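PDB 2FWT: DHC, diheme cytochrome c, which carries two covalently bound c-type hemes and probably transfers electrons to its partner, the sphaeroides heme protein SHP. Local coordinates for residues A[4-9]-A[56-61]. Sequence-based numbering, arbitrary orientation.
Sequences VTDPLT and ESYLVA
Tyr58 reaches from helix 49-61 and lays its ring against Asp6, and it supplies the greater part of what residues 56-61 bring to the contact with residues 4-9. The central interaction is a CH-pi contact: Asp6 CB sits 3.5 Å from the centroid of the Tyr58 ring and only 7° off the ring normal. From there the carboxylate runs back over the CG and CD1 side of the ring, opposite in direction to the tyrosine, its plane 17° from that of the ring. A chi1 of 164° puts Tyr58 CG opposite the backbone N and carries the ring off the helix toward Asp6.

The remaining contacts are van der Waals. At the phenol end, Tyr58 OH lies 3.8 Å from Val4 CA, and Thr5 CG2 approaches the same oxygen; Val4 CG1 comes obliquely to Tyr58 CE2 at 4.1 Å. Nearer the helix, Thr9 OG1 is 3.6 Å from Tyr58 CD2, while Thr9 CG2 touches Leu59 CD2. With an alanine in place of Tyr58, Asp6 CB would probably lose its aromatic cover and a gap would open between the two segments.

No hydrogen bond crosses the contact; the side-chain hydrogen bonds at this spot stay within residues 4-9. Asp6 is the N-cap of helix 7-12, and its OD1 accepts two bonds from Thr9: from the backbone N at 3.1 Å, above the carboxylate plane, and from OG1 at 2.8 Å, on the anti side. This double grip should limit rotation of the carboxylate beside the ring.

Helix 7-12 leads into the CXXCH motif of the first heme, with Cys13 and Cys16 covalently bound to it and His17 an axial ligand of its iron. Leu8 and Thr9 also pack on Ile55, while Leu59 touches a heme and Trp30 of helix 27-34, so the contact joins the N-terminal loop of residues 4-6 and the start of helix 7-12 to helix 49-61 beside the heme.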
loop_
_atom_site.group_PDB
_atom_site.type_symbol
_atom_site.label_atom_id
_atom_site.label_comp_id
_atom_site.label_asym_id
_atom_site.label_seq_id
_atom_site.Cartn_x
_atom_site.Cartn_y
_atom_site.Cartn_z
ATOM N N VAL A 4 -2.627 -6.246 7.506
ATOM C CA VAL A 4 -3.524 -5.240 8.022
ATOM C C VAL A 4 -4.567 -5.964 8.846
ATOM O O VAL A 4 -5.374 -6.720 8.305
ATOM C CB VAL A 4 -4.265 -4.446 6.925
ATOM C CG1 VAL A 4 -5.255 -3.527 7.573
ATOM C CG2 VAL A 4 -3.289 -3.633 6.052
ATOM N N THR A 5 -4.536 -5.700 10.144
ATOM C CA THR A 5 -5.461 -6.317 11.092
ATOM C C THR A 5 -6.638 -5.398 11.421
ATOM O O THR A 5 -7.712 -5.863 11.839
ATOM C CB THR A 5 -4.722 -6.702 12.381
ATOM O OG1 THR A 5 -5.642 -7.368 13.261
ATOM C CG2 THR A 5 -4.080 -5.450 13.067
ATOM N N ASP A 6 -6.457 -4.105 11.211
ATOM C CA ASP A 6 -7.513 -3.146 11.447
ATOM C C ASP A 6 -8.726 -3.371 10.535
ATOM O O ASP A 6 -8.632 -3.208 9.320
ATOM C CB ASP A 6 -6.979 -1.757 11.228
ATOM C CG ASP A 6 -7.958 -0.712 11.629
ATOM O OD1 ASP A 6 -8.348 0.085 10.770
ATOM O OD2 ASP A 6 -8.358 -0.703 12.829
ATOM N N PRO A 7 -9.886 -3.733 11.118
ATOM C CA PRO A 7 -11.065 -4.002 10.280
ATOM C C PRO A 7 -11.500 -2.898 9.325
ATOM O O PRO A 7 -11.786 -3.195 8.169
ATOM C CB PRO A 7 -12.157 -4.312 11.315
ATOM C CG PRO A 7 -11.386 -4.826 12.487
ATOM C CD PRO A 7 -10.154 -4.011 12.543
ATOM N N LEU A 8 -11.504 -1.632 9.760
ATOM C CA LEU A 8 -11.925 -0.544 8.877
ATOM C C LEU A 8 -10.963 -0.386 7.709
ATOM O O LEU A 8 -11.370 -0.177 6.583
ATOM C CB LEU A 8 -11.910 0.789 9.620
ATOM C CG LEU A 8 -12.928 1.895 9.362
ATOM C CD1 LEU A 8 -12.352 3.224 9.747
ATOM C CD2 LEU A 8 -13.654 1.920 8.061
ATOM N N THR A 9 -9.671 -0.402 8.014
ATOM C CA THR A 9 -8.661 -0.257 6.967
ATOM C C THR A 9 -8.721 -1.465 6.033
ATOM O O THR A 9 -8.716 -1.288 4.821
ATOM C CB THR A 9 -7.259 -0.094 7.558
ATOM O OG1 THR A 9 -7.253 1.057 8.424
ATOM C CG2 THR A 9 -6.237 0.059 6.449
ATOM N N GLU A 56 -6.375 6.728 8.609
ATOM C CA GLU A 56 -5.116 7.454 8.622
ATOM C C GLU A 56 -4.388 7.305 9.954
ATOM O O GLU A 56 -3.179 7.106 10.023
ATOM C CB GLU A 56 -5.330 8.922 8.275
ATOM C CG GLU A 56 -4.018 9.666 8.152
ATOM C CD GLU A 56 -4.157 11.128 7.790
ATOM O OE1 GLU A 56 -5.250 11.532 7.335
ATOM O OE2 GLU A 56 -3.157 11.859 7.973
ATOM N N SER A 57 -5.116 7.419 11.041
ATOM C CA SER A 57 -4.493 7.278 12.355
ATOM C C SER A 57 -3.823 5.900 12.518
ATOM O O SER A 57 -2.702 5.803 13.025
ATOM C CB SER A 57 -5.519 7.548 13.471
ATOM O OG SER A 57 -4.963 7.159 14.740
ATOM N N TYR A 58 -4.490 4.839 12.061
ATOM C CA TYR A 58 -3.944 3.498 12.134
ATOM C C TYR A 58 -2.683 3.387 11.272
ATOM O O TYR A 58 -1.660 2.855 11.728
ATOM C CB TYR A 58 -5.002 2.449 11.712
ATOM C CG TYR A 58 -4.402 1.100 11.399
ATOM C CD1 TYR A 58 -4.111 0.208 12.407
ATOM C CD2 TYR A 58 -4.115 0.716 10.085
ATOM C CE1 TYR A 58 -3.505 -1.004 12.133
ATOM C CE2 TYR A 58 -3.532 -0.521 9.806
ATOM C CZ TYR A 58 -3.246 -1.369 10.831
ATOM O OH TYR A 58 -2.673 -2.587 10.587
ATOM N N LEU A 59 -2.754 3.892 10.042
ATOM C CA LEU A 59 -1.636 3.778 9.110
ATOM C C LEU A 59 -0.427 4.525 9.645
ATOM O O LEU A 59 0.689 4.000 9.690
ATOM C CB LEU A 59 -2.040 4.241 7.725
ATOM C CG LEU A 59 -3.081 3.390 6.994
ATOM C CD1 LEU A 59 -3.619 4.142 5.768
ATOM C CD2 LEU A 59 -2.510 2.065 6.594
ATOM N N VAL A 60 -0.653 5.742 10.124
ATOM C CA VAL A 60 0.411 6.555 10.688
ATOM C C VAL A 60 1.048 5.914 11.918
ATOM O O VAL A 60 2.284 5.868 12.036
ATOM C CB VAL A 60 -0.114 7.987 10.982
ATOM C CG1 VAL A 60 0.843 8.809 11.853
ATOM C CG2 VAL A 60 -0.332 8.704 9.671
ATOM N N ALA A 61 0.214 5.403 12.822
ATOM C CA ALA A 61 0.697 4.805 14.068
ATOM C C ALA A 61 1.507 3.548 13.827
ATOM O O ALA A 61 2.322 3.187 14.679
ATOM C CB ALA A 61 -0.489 4.470 15.002
#